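Uroporphyrinogen III synthase (Thermus thermophilus, PDB 1WCW) probably catalyses the ring closure of the linear tetrapyrrole hydroxymethylbilane, with inversion of its last pyrrole ring, to give uroporphyrinogen III. Local coordinates at residues L64-V69 and A134-Y139; G171-E176 and G201-K206; A14-K19 and Q39-V44; E27-T32 and S247-F252. One frame throughout, in Å; residues are numbered along the deposited sequence.

Contact 1 of 4, residues L64-V69 and A134-Y139; sequences LATTGV and AALQLY
L64 and L136 form a parallel beta bridge, and their side chains lie side by side on the same face of the sheet, pointing the same way. L64 CD2 touches L136 CD1 at 3.8 Å. Backbone bonds flank the bridge: L64 N gives to A135 O (2.8 Å), and Q137 N gives to L64 O (2.9 Å). The strands part beyond this point, and a side chain carries the link on. T66 OG1 donates to Q137 O at 2.7 Å, coming from above the carbonyl plane, 38° out of it. The first torsion of T66 places OG1 between its own N and carbonyl carbon (chi1 58°), which turns the hydroxyl to the neighbouring strand. The same OG1 lies at the edge of the Y139 ring, 3.3 Å from CD2. T67 crosses that ring obliquely, with CG2 3.6 Å from Y139 CD2. The other branch of T67, OG1, caps the helix that follows by accepting from G70 N, and it also bonds Y163 OH. The Y139 hydroxyl is held by R97. A glycerol, probably from the crystallisation liquor, lies close to Y139, at the C-terminal ends of these strands. Strand 62-65 runs between strands 132-137 and 93-96 in the mixed sheet. Helix 144-152 packs on the L64 and L136 face, while helix 99-107 covers A65.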
loop_
_atom_site.group_PDB
_atom_site.type_symbol
_atom_site.label_atom_id
_atom_site.label_comp_id
_atom_site.label_asym_id
_atom_site.label_seq_id
_atom_site.Cartn_x
_atom_site.Cartn_y
_atom_site.Cartn_z
ATOM N N LEU A 64 15.023 -3.606 -6.084
ATOM C CA LEU A 64 13.619 -3.920 -6.030
ATOM C C LEU A 64 12.824 -2.738 -5.429
ATOM O O LEU A 64 12.989 -2.408 -4.200
ATOM C CB LEU A 64 13.400 -5.205 -5.235
ATOM C CG LEU A 64 12.056 -5.954 -5.430
ATOM C CD1 LEU A 64 12.240 -7.322 -4.796
ATOM C CD2 LEU A 64 10.857 -5.232 -4.829
ATOM N N ALA A 65 12.023 -2.104 -6.261
ATOM C CA ALA A 65 11.180 -0.993 -5.838
ATOM C C ALA A 65 9.782 -1.493 -5.519
ATOM O O ALA A 65 9.197 -2.181 -6.358
ATOM C CB ALA A 65 11.069 0.039 -6.992
ATOM N N THR A 66 9.234 -1.044 -4.390
ATOM C CA THR A 66 7.899 -1.429 -4.024
ATOM C C THR A 66 6.912 -0.325 -4.203
ATOM O O THR A 66 5.730 -0.638 -4.483
ATOM C CB THR A 66 7.829 -1.941 -2.572
ATOM O OG1 THR A 66 8.313 -0.929 -1.656
ATOM C CG2 THR A 66 8.652 -3.218 -2.390
ATOM N N THR A 67 7.297 0.947 -4.108
ATOM C CA THR A 67 6.358 2.026 -4.280
ATOM C C THR A 67 6.936 3.175 -5.099
ATOM O O THR A 67 8.186 3.392 -5.165
ATOM C CB THR A 67 5.868 2.585 -2.943
ATOM O OG1 THR A 67 6.962 3.209 -2.235
ATOM C CG2 THR A 67 5.302 1.483 -2.054
ATOM N N GLY A 68 6.045 3.938 -5.756
ATOM C CA GLY A 68 6.490 5.080 -6.546
ATOM C C GLY A 68 7.040 6.141 -5.640
ATOM O O GLY A 68 8.076 6.747 -5.969
ATOM N N VAL A 69 6.343 6.401 -4.540
ATOM C CA VAL A 69 6.785 7.371 -3.547
ATOM C C VAL A 69 8.191 7.010 -3.067
ATOM O O VAL A 69 9.059 7.878 -2.926
ATOM C CB VAL A 69 5.827 7.423 -2.323
ATOM C CG1 VAL A 69 6.393 8.328 -1.230
ATOM C CG2 VAL A 69 4.486 7.960 -2.796
ATOM N N ALA A 134 21.232 -7.209 -3.165
ATOM C CA ALA A 134 19.895 -6.791 -3.628
ATOM C C ALA A 134 19.418 -5.671 -2.714
ATOM O O ALA A 134 19.187 -5.862 -1.517
ATOM C CB ALA A 134 18.888 -7.965 -3.580
ATOM N N ALA A 135 19.188 -4.515 -3.295
ATOM C CA ALA A 135 18.676 -3.358 -2.568
ATOM C C ALA A 135 17.164 -3.436 -2.628
ATOM O O ALA A 135 16.585 -3.637 -3.717
ATOM C CB ALA A 135 19.135 -2.096 -3.247
ATOM N N LEU A 136 16.509 -3.344 -1.488
ATOM C CA LEU A 136 15.066 -3.468 -1.403
ATOM C C LEU A 136 14.511 -2.183 -0.810
ATOM O O LEU A 136 14.829 -1.841 0.358
ATOM C CB LEU A 136 14.737 -4.695 -0.521
ATOM C CG LEU A 136 13.281 -4.844 -0.152
ATOM C CD1 LEU A 136 12.396 -5.047 -1.341
ATOM C CD2 LEU A 136 13.173 -6.029 0.725
ATOM N N GLN A 137 13.680 -1.482 -1.536
ATOM C CA GLN A 137 13.063 -0.271 -1.010
ATOM C C GLN A 137 11.777 -0.657 -0.287
ATOM O O GLN A 137 10.890 -1.308 -0.866
ATOM C CB GLN A 137 12.741 0.647 -2.175
ATOM C CG GLN A 137 11.953 1.921 -1.790
ATOM C CD GLN A 137 10.449 1.755 -2.024
ATOM O OE1 GLN A 137 9.623 2.025 -1.120
ATOM N NE2 GLN A 137 10.102 1.361 -3.176
ATOM N N LEU A 138 11.673 -0.267 0.988
ATOM C CA LEU A 138 10.558 -0.553 1.903
ATOM C C LEU A 138 9.822 0.734 2.252
ATOM O O LEU A 138 10.211 1.858 1.884
ATOM C CB LEU A 138 11.190 -1.115 3.147
ATOM C CG LEU A 138 11.996 -2.391 2.933
ATOM C CD1 LEU A 138 12.826 -2.718 4.197
ATOM C CD2 LEU A 138 11.026 -3.543 2.572
ATOM N N TYR A 139 8.705 0.540 2.939
ATOM C CA TYR A 139 7.830 1.633 3.322
ATOM C C TYR A 139 7.306 1.478 4.756
ATOM O O TYR A 139 6.260 2.013 5.085
ATOM C CB TYR A 139 6.697 1.777 2.354
ATOM C CG TYR A 139 5.992 0.499 2.069
ATOM C CD1 TYR A 139 4.932 0.036 2.873
ATOM C CD2 TYR A 139 6.362 -0.290 0.952
ATOM C CE1 TYR A 139 4.228 -1.184 2.575
ATOM C CE2 TYR A 139 5.710 -1.461 0.651
ATOM C CZ TYR A 139 4.631 -1.907 1.469
ATOM O OH TYR A 139 3.936 -3.019 1.174
#

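Contact 2 of 4, residues G171-E176 and G201-K206; sequences GILRLE and GAKDPK
The carboxylate of E176 grips two successive backbone N-H groups, those of K203 and D204. D204 N gives to E176 OE1 at 2.8 Å, with an N-H...O angle of 153°. This bond uses the syn lone pair of OE1. K203 N gives to E176 OE2, also at 2.8 Å, and meets it on the syn side, 22° out of the carboxylate plane. Two bonds, one to each oxygen, hold the carboxylate against rotation about its last torsion. E176 reaches the turn because its chain is fully stretched, with CG opposite the backbone N (chi1 177°). The nearby N terminus of helix 205-214 and the two donors would probably favour the charged form of this buried acid. A202 CB packs against the same group, 3.7 Å from OE1.

One helical turn back, L173 crosses K203 at about a right angle. Its CD2 lies 3.6 Å from K203 CG, and its CD1 meets K203 CE further out. The lysine chain is extended and lies over the leucine. I172 sends CG2 against the backbone of G201, 3.7 Å from its carbonyl carbon.

D204 is the N-cap of helix 205-214, with OD1 taking the N-H of A207. Through E176 the contact ties helix 169-181 to the turn between helices 192-201 and 205-214. On the inner side of helix 169-181, I172 packs on F197 and L198 of helix 192-201.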
loop_
_atom_site.group_PDB
_atom_site.type_symbol
_atom_site.label_atom_id
_atom_site.label_comp_id
_atom_site.label_asym_id
_atom_site.label_seq_id
_atom_site.Cartn_x
_atom_site.Cartn_y
_atom_site.Cartn_z
ATOM N N GLY A 171 -6.821 5.534 16.108
ATOM C CA GLY A 171 -7.732 5.622 14.969
ATOM C C GLY A 171 -8.333 4.251 14.650
ATOM O O GLY A 171 -9.511 4.145 14.339
ATOM N N ILE A 172 -7.543 3.208 14.730
ATOM C CA ILE A 172 -8.012 1.868 14.436
ATOM C C ILE A 172 -9.054 1.477 15.468
ATOM O O ILE A 172 -10.094 0.892 15.134
ATOM C CB ILE A 172 -6.840 0.888 14.422
ATOM C CG1 ILE A 172 -6.014 1.161 13.141
ATOM C CG2 ILE A 172 -7.358 -0.590 14.557
ATOM C CD1 ILE A 172 -4.512 0.708 13.262
ATOM N N LEU A 173 -8.782 1.746 16.764
ATOM C CA LEU A 173 -9.733 1.378 17.797
ATOM C C LEU A 173 -11.044 2.138 17.656
ATOM O O LEU A 173 -12.106 1.545 17.841
ATOM C CB LEU A 173 -9.092 1.580 19.205
ATOM C CG LEU A 173 -7.911 0.613 19.477
ATOM C CD1 LEU A 173 -7.406 0.912 20.918
ATOM C CD2 LEU A 173 -8.365 -0.867 19.348
ATOM N N ARG A 174 -10.968 3.401 17.226
ATOM C CA ARG A 174 -12.169 4.183 17.037
ATOM C C ARG A 174 -12.976 3.611 15.858
ATOM O O ARG A 174 -14.218 3.543 15.921
ATOM C CB ARG A 174 -11.815 5.646 16.761
ATOM C CG ARG A 174 -11.398 6.431 18.001
ATOM C CD ARG A 174 -11.374 7.905 17.708
ATOM N NE ARG A 174 -10.019 8.436 17.672
ATOM C CZ ARG A 174 -9.379 8.781 16.563
ATOM N NH1 ARG A 174 -8.140 9.233 16.638
ATOM N NH2 ARG A 174 -9.995 8.684 15.401
ATOM N N LEU A 175 -12.309 3.240 14.792
ATOM C CA LEU A 175 -13.018 2.641 13.662
ATOM C C LEU A 175 -13.618 1.311 14.053
ATOM O O LEU A 175 -14.782 1.020 13.689
ATOM C CB LEU A 175 -12.040 2.477 12.537
ATOM C CG LEU A 175 -12.620 1.790 11.247
ATOM C CD1 LEU A 175 -13.913 2.468 10.780
ATOM C CD2 LEU A 175 -11.594 1.805 10.153
ATOM N N GLU A 176 -12.855 0.470 14.768
ATOM C CA GLU A 176 -13.434 -0.797 15.212
ATOM C C GLU A 176 -14.704 -0.577 16.053
ATOM O O GLU A 176 -15.732 -1.249 15.811
ATOM C CB GLU A 176 -12.376 -1.577 15.990
ATOM C CG GLU A 176 -12.945 -2.902 16.554
ATOM C CD GLU A 176 -11.961 -3.620 17.493
ATOM O OE1 GLU A 176 -12.158 -4.851 17.668
ATOM O OE2 GLU A 176 -11.030 -2.966 18.019
ATOM N N GLY A 201 -4.592 -4.319 14.304
ATOM C CA GLY A 201 -4.783 -3.486 15.472
ATOM C C GLY A 201 -6.109 -3.617 16.172
ATOM O O GLY A 201 -6.290 -2.901 17.198
ATOM N N ALA A 202 -7.027 -4.440 15.706
ATOM C CA ALA A 202 -8.331 -4.588 16.374
ATOM C C ALA A 202 -8.255 -5.298 17.717
ATOM O O ALA A 202 -7.435 -6.203 17.906
ATOM C CB ALA A 202 -9.283 -5.380 15.480
ATOM N N LYS A 203 -9.090 -4.846 18.633
ATOM C CA LYS A 203 -9.193 -5.583 19.891
ATOM C C LYS A 203 -9.846 -6.944 19.670
ATOM O O LYS A 203 -9.440 -7.960 20.321
ATOM C CB LYS A 203 -10.039 -4.805 20.885
ATOM C CG LYS A 203 -9.315 -3.616 21.478
ATOM C CD LYS A 203 -10.124 -2.845 22.533
ATOM C CE LYS A 203 -9.304 -1.605 23.002
ATOM N NZ LYS A 203 -10.073 -0.619 23.883
ATOM N N ASP A 204 -10.835 -7.029 18.758
ATOM C CA ASP A 204 -11.590 -8.281 18.563
ATOM C C ASP A 204 -11.661 -8.509 17.031
ATOM O O ASP A 204 -12.665 -8.207 16.405
ATOM C CB ASP A 204 -12.975 -8.077 19.186
ATOM C CG ASP A 204 -13.765 -9.365 19.300
ATOM O OD1 ASP A 204 -13.476 -10.360 18.572
ATOM O OD2 ASP A 204 -14.732 -9.332 20.117
ATOM N N PRO A 205 -10.600 -9.077 16.459
ATOM C CA PRO A 205 -10.613 -9.306 15.012
ATOM C C PRO A 205 -11.722 -10.218 14.551
ATOM O O PRO A 205 -12.239 -10.078 13.446
ATOM C CB PRO A 205 -9.214 -9.812 14.709
ATOM C CG PRO A 205 -8.749 -10.364 16.078
ATOM C CD PRO A 205 -9.312 -9.445 17.086
ATOM N N LYS A 206 -12.121 -11.207 15.356
ATOM C CA LYS A 206 -13.233 -12.055 14.938
ATOM C C LYS A 206 -14.526 -11.276 14.824
ATOM O O LYS A 206 -15.329 -11.489 13.894
ATOM C CB LYS A 206 -13.440 -13.225 15.923
ATOM C CG LYS A 206 -12.319 -14.254 15.738
ATOM C CD LYS A 206 -12.585 -15.558 16.557
ATOM C CE LYS A 206 -11.450 -16.569 16.477
ATOM N NZ LYS A 206 -11.747 -17.754 17.390
#

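Contact 3 of 4, residues A14-K19 and Q39-V44; sequences AGLRRK and QATEKV
No direct hydrogen bond joins the loop at 14-19 to strand 39-43, and the CA atoms come nearest at L16 and Q39, 6.7 Å apart. L16 carries most of the packing. Its CD2 rests 3.6 Å from Q39 O and 3.8 Å from T41 OG1, so one methyl spans two residues of the strand. CD2 also lies 3.9 Å from Q39 CG. The trans first torsion of L16 (chi1 -178°) sends the branched end out to the strand. R17 bends back at chi2 and chi3, crossing Q39 at about a right angle. The guanidinium and amide planes are turned 52° apart. R17 NE stays 4.0 Å from Q39 OE1, a loose polar approach.

A water bridges the two backbones. It donates to A14 O at 2.6 Å and to Q39 OE1 at 2.9 Å, and it accepts a weak bond from Q39 N. Q39 OE1 also receives Q194 NE2 of helix 192-201, so the buried amide oxygen has two donors, which probably hold the amide in place.

The 14-19 loop leads from strand 10-13 into helix 19-28. Strand 39-43 is an outer strand of the mixed sheet. With its antiparallel partner 155-167, whose H165 touches Q39 and T41, it forms the ladder that links the two domains in this family. The loop thus packs on the linker where it leaves the parallel-sheet domain.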
loop_
_atom_site.group_PDB
_atom_site.type_symbol
_atom_site.label_atom_id
_atom_site.label_comp_id
_atom_site.label_asym_id
_atom_site.label_seq_id
_atom_site.Cartn_x
_atom_site.Cartn_y
_atom_site.Cartn_z
ATOM N N ALA A 14 -11.185 4.679 5.235
ATOM C CA ALA A 14 -10.012 4.302 6.059
ATOM C C ALA A 14 -8.714 4.931 5.535
ATOM O O ALA A 14 -7.684 4.690 6.170
ATOM C CB ALA A 14 -9.876 2.758 6.091
ATOM N N GLY A 15 -8.760 5.692 4.461
ATOM C CA GLY A 15 -7.565 6.301 3.874
ATOM C C GLY A 15 -7.124 7.564 4.571
ATOM O O GLY A 15 -7.790 8.116 5.442
ATOM N N LEU A 16 -5.919 7.969 4.216
ATOM C CA LEU A 16 -5.337 9.174 4.809
ATOM C C LEU A 16 -5.175 10.343 3.827
ATOM O O LEU A 16 -5.557 11.449 4.118
ATOM C CB LEU A 16 -3.982 8.832 5.418
ATOM C CG LEU A 16 -3.204 9.934 6.144
ATOM C CD1 LEU A 16 -3.899 10.403 7.393
ATOM C CD2 LEU A 16 -1.872 9.382 6.482
ATOM N N ARG A 17 -4.658 10.049 2.671
ATOM C CA ARG A 17 -4.308 11.029 1.644
ATOM C C ARG A 17 -5.355 11.901 0.981
ATOM O O ARG A 17 -5.195 13.116 0.841
ATOM C CB ARG A 17 -3.553 10.284 0.540
ATOM C CG ARG A 17 -2.472 9.274 1.021
ATOM C CD ARG A 17 -2.886 8.273 2.207
ATOM N NE ARG A 17 -3.555 7.029 1.832
ATOM C CZ ARG A 17 -4.855 6.925 1.637
ATOM N NH1 ARG A 17 -5.385 5.780 1.295
ATOM N NH2 ARG A 17 -5.624 7.992 1.782
ATOM N N ARG A 18 -6.440 11.279 0.584
ATOM C CA ARG A 18 -7.539 11.902 -0.131
ATOM C C ARG A 18 -8.855 12.031 0.664
ATOM O O ARG A 18 -9.947 11.954 0.109
ATOM C CB ARG A 18 -7.817 11.101 -1.425
ATOM C CG ARG A 18 -6.739 11.340 -2.527
ATOM C CD ARG A 18 -7.187 10.692 -3.847
ATOM N NE ARG A 18 -7.240 9.240 -3.681
ATOM C CZ ARG A 18 -7.680 8.386 -4.608
ATOM N NH1 ARG A 18 -7.696 7.078 -4.371
ATOM N NH2 ARG A 18 -8.106 8.838 -5.780
ATOM N N LYS A 19 -8.750 12.260 1.959
ATOM C CA LYS A 19 -9.937 12.435 2.823
ATOM C C LYS A 19 -10.865 13.527 2.376
ATOM O O LYS A 19 -12.089 13.396 2.465
ATOM C CB LYS A 19 -9.506 12.878 4.234
ATOM C CG LYS A 19 -8.765 11.866 4.974
ATOM C CD LYS A 19 -8.352 12.401 6.336
ATOM C CE LYS A 19 -7.452 11.413 7.088
ATOM N NZ LYS A 19 -7.092 11.935 8.445
ATOM N N GLN A 39 -3.942 4.854 9.312
ATOM C CA GLN A 39 -2.502 4.922 9.163
ATOM C C GLN A 39 -2.007 6.324 9.367
ATOM O O GLN A 39 -2.756 7.326 9.269
ATOM C CB GLN A 39 -2.037 4.435 7.791
ATOM C CG GLN A 39 -2.042 5.478 6.711
ATOM C CD GLN A 39 -2.163 4.813 5.334
ATOM O OE1 GLN A 39 -3.256 4.530 4.883
ATOM N NE2 GLN A 39 -1.037 4.579 4.669
ATOM N N ALA A 40 -0.721 6.388 9.628
ATOM C CA ALA A 40 0.005 7.608 9.764
ATOM C C ALA A 40 1.210 7.410 8.804
ATOM O O ALA A 40 1.585 6.265 8.481
ATOM C CB ALA A 40 0.451 7.727 11.144
ATOM N N THR A 41 1.781 8.473 8.280
ATOM C CA THR A 41 2.906 8.295 7.386
ATOM C C THR A 41 3.973 9.313 7.791
ATOM O O THR A 41 3.652 10.464 8.125
ATOM C CB THR A 41 2.444 8.497 5.920
ATOM O OG1 THR A 41 1.349 7.588 5.618
ATOM C CG2 THR A 41 3.595 8.228 4.988
ATOM N N GLU A 42 5.243 8.906 7.845
ATOM C CA GLU A 42 6.270 9.867 8.206
ATOM C C GLU A 42 7.497 9.618 7.388
ATOM O O GLU A 42 7.908 8.461 7.122
ATOM C CB GLU A 42 6.628 9.777 9.681
ATOM C CG GLU A 42 7.150 8.427 10.107
ATOM C CD GLU A 42 7.651 8.370 11.533
ATOM O OE1 GLU A 42 8.338 7.376 11.864
ATOM O OE2 GLU A 42 7.356 9.309 12.314
ATOM N N LYS A 43 8.064 10.710 6.904
ATOM C CA LYS A 43 9.288 10.588 6.130
ATOM C C LYS A 43 10.406 10.334 7.087
ATOM O O LYS A 43 10.449 10.855 8.197
ATOM C CB LYS A 43 9.618 11.874 5.360
ATOM C CG LYS A 43 8.625 12.288 4.308
ATOM C CD LYS A 43 8.475 11.259 3.174
ATOM C CE LYS A 43 7.580 11.796 2.051
ATOM N NZ LYS A 43 7.341 10.740 1.039
ATOM N N VAL A 44 11.340 9.496 6.693
ATOM C CA VAL A 44 12.505 9.220 7.501
ATOM C C VAL A 44 13.594 10.302 7.119
ATOM O O VAL A 44 13.885 10.502 5.937
ATOM C CB VAL A 44 13.061 7.816 7.200
ATOM C CG1 VAL A 44 14.313 7.620 7.939
ATOM C CG2 VAL A 44 12.021 6.687 7.656
HETATM O O HOH W 1 -5.272 5.640 6.644
#

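Contact 4 of 4, residues E27-T32 and S247-F252; sequences EKLGFT and SLLQGF
L29 and F31 flank G30 in the Schellman motif that ends helix 19-28, and both pack on helix 245-260. L29 CD1 presses on L249 CB at 3.5 Å, tighter than usual for two carbons. The same methyl lies 3.6 Å from Q250 CG, where leucine and glutamine cross at about a right angle. F31 reaches over the next part of the helix. Its CZ meets F252 CD2 at 3.8 Å. The two rings are near parallel, 20° apart, but so far offset that they hardly overlap, with centroids 5.8 Å apart.

Around them, G30 takes a positive phi (90°), and G30 N bonds back to E27 O. L29 and F31, before and after it, both point to helix 245-260. K253 ties the turn down: its NZ bonds L29 O and makes a cation-pi contact with the F31 ring. V9 touches both F31 and F252, and strand 217-221 lies under F252. Q250 is anchored by its NE2 to G246 O, one turn earlier in its own helix. At the edge of the F31 ring, near its plane, L249 O sits 3.7 Å from CE1.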
loop_
_atom_site.group_PDB
_atom_site.type_symbol
_atom_site.label_atom_id
_atom_site.label_comp_id
_atom_site.label_asym_id
_atom_site.label_seq_id
_atom_site.Cartn_x
_atom_site.Cartn_y
_atom_site.Cartn_z
ATOM N N GLU A 27 -20.592 13.477 -0.185
ATOM C CA GLU A 27 -21.695 14.384 0.062
ATOM C C GLU A 27 -22.449 14.668 -1.235
ATOM O O GLU A 27 -23.702 14.707 -1.227
ATOM C CB GLU A 27 -21.171 15.699 0.617
ATOM C CG GLU A 27 -20.612 15.586 2.030
ATOM C CD GLU A 27 -19.944 16.867 2.538
ATOM O OE1 GLU A 27 -19.311 17.592 1.728
ATOM O OE2 GLU A 27 -20.018 17.145 3.764
ATOM N N LYS A 28 -21.726 14.898 -2.323
ATOM C CA LYS A 28 -22.413 15.182 -3.635
ATOM C C LYS A 28 -23.229 14.006 -4.122
ATOM O O LYS A 28 -24.266 14.166 -4.827
ATOM C CB LYS A 28 -21.370 15.567 -4.697
ATOM C CG LYS A 28 -20.713 16.899 -4.454
ATOM C CD LYS A 28 -19.766 17.282 -5.578
ATOM C CE LYS A 28 -19.175 18.675 -5.289
ATOM N NZ LYS A 28 -18.026 19.008 -6.209
ATOM N N LEU A 29 -22.857 12.805 -3.735
ATOM C CA LEU A 29 -23.589 11.602 -4.149
ATOM C C LEU A 29 -24.690 11.216 -3.191
ATOM O O LEU A 29 -25.359 10.205 -3.372
ATOM C CB LEU A 29 -22.581 10.437 -4.321
ATOM C CG LEU A 29 -21.568 10.659 -5.442
ATOM C CD1 LEU A 29 -20.565 9.521 -5.476
ATOM C CD2 LEU A 29 -22.270 10.768 -6.788
ATOM N N GLY A 30 -24.872 12.003 -2.155
ATOM C CA GLY A 30 -25.933 11.696 -1.191
ATOM C C GLY A 30 -25.587 10.800 -0.017
ATOM O O GLY A 30 -26.450 10.362 0.741
ATOM N N PHE A 31 -24.303 10.514 0.143
ATOM C CA PHE A 31 -23.882 9.718 1.302
ATOM C C PHE A 31 -23.457 10.587 2.475
ATOM O O PHE A 31 -23.167 11.758 2.303
ATOM C CB PHE A 31 -22.654 8.877 0.918
ATOM C CG PHE A 31 -22.884 7.801 -0.145
ATOM C CD1 PHE A 31 -22.296 7.885 -1.406
ATOM C CD2 PHE A 31 -23.600 6.651 0.162
ATOM C CE1 PHE A 31 -22.414 6.829 -2.336
ATOM C CE2 PHE A 31 -23.724 5.589 -0.768
ATOM C CZ PHE A 31 -23.114 5.713 -2.015
ATOM N N THR A 32 -23.462 10.013 3.668
ATOM C CA THR A 32 -22.923 10.717 4.851
ATOM C C THR A 32 -21.470 10.133 4.987
ATOM O O THR A 32 -21.322 8.955 5.388
ATOM C CB THR A 32 -23.704 10.377 6.102
ATOM O OG1 THR A 32 -25.025 10.908 5.924
ATOM C CG2 THR A 32 -23.044 11.043 7.321
ATOM N N SER A 247 -15.646 6.750 -8.929
ATOM C CA SER A 247 -16.039 5.467 -9.479
ATOM C C SER A 247 -16.425 4.477 -8.352
ATOM O O SER A 247 -17.390 3.690 -8.441
ATOM C CB SER A 247 -14.901 4.887 -10.346
ATOM O OG SER A 247 -15.199 3.592 -10.817
ATOM N N LEU A 248 -15.611 4.496 -7.303
ATOM C CA LEU A 248 -15.822 3.626 -6.178
ATOM C C LEU A 248 -17.197 3.855 -5.584
ATOM O O LEU A 248 -18.017 2.921 -5.399
ATOM C CB LEU A 248 -14.785 3.993 -5.153
ATOM C CG LEU A 248 -15.041 3.403 -3.772
ATOM C CD1 LEU A 248 -14.927 1.906 -3.927
ATOM C CD2 LEU A 248 -14.009 3.955 -2.776
ATOM N N LEU A 249 -17.443 5.108 -5.308
ATOM C CA LEU A 249 -18.684 5.493 -4.690
ATOM C C LEU A 249 -19.898 5.315 -5.539
ATOM O O LEU A 249 -20.931 4.822 -5.076
ATOM C CB LEU A 249 -18.646 6.926 -4.183
ATOM C CG LEU A 249 -17.653 7.054 -3.019
ATOM C CD1 LEU A 249 -17.359 8.555 -2.733
ATOM C CD2 LEU A 249 -18.263 6.399 -1.785
ATOM N N GLN A 250 -19.765 5.644 -6.842
ATOM C CA GLN A 250 -20.877 5.493 -7.725
ATOM C C GLN A 250 -21.152 4.062 -8.067
ATOM O O GLN A 250 -22.316 3.635 -8.166
ATOM C CB GLN A 250 -20.655 6.291 -9.006
ATOM C CG GLN A 250 -20.472 7.718 -8.643
ATOM C CD GLN A 250 -20.383 8.535 -9.866
ATOM O OE1 GLN A 250 -21.409 8.767 -10.518
ATOM N NE2 GLN A 250 -19.168 8.963 -10.220
ATOM N N GLY A 251 -20.083 3.313 -8.218
ATOM C CA GLY A 251 -20.240 1.888 -8.490
ATOM C C GLY A 251 -20.912 1.196 -7.293
ATOM O O GLY A 251 -21.821 0.352 -7.439
ATOM N N PHE A 252 -20.472 1.574 -6.069
ATOM C CA PHE A 252 -21.142 1.061 -4.892
ATOM C C PHE A 252 -22.630 1.430 -4.832
ATOM O O PHE A 252 -23.449 0.602 -4.556
ATOM C CB PHE A 252 -20.415 1.576 -3.643
ATOM C CG PHE A 252 -21.149 1.285 -2.349
ATOM C CD1 PHE A 252 -21.472 -0.016 -1.993
ATOM C CD2 PHE A 252 -21.489 2.311 -1.500
ATOM C CE1 PHE A 252 -22.108 -0.268 -0.802
ATOM C CE2 PHE A 252 -22.150 2.050 -0.261
ATOM C CZ PHE A 252 -22.444 0.762 0.075
#

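In the fold
From the N terminus, the chain runs through strand 10-13 and opens contact 3 at 14-19. Helix 19-28 then leads to 27-32, which opens contact 4 before contact 3 closes at 39-44. These two contacts therefore cross. Contact 1 closes the loop from 64-69 to 134-139, and contact 2 the shorter one from 171-176 to 201-206. Both lie within the span of contact 4, which closes near the C terminus at 247-252. Contact 1 belongs to the mixed sheet, while contacts 2 and 4 lie among the helices around the five-stranded parallel sheet. Contact 3 joins the two sheet regions and touches contact 1, where K43 NZ packs on V69 CG1 at 3.4 Å.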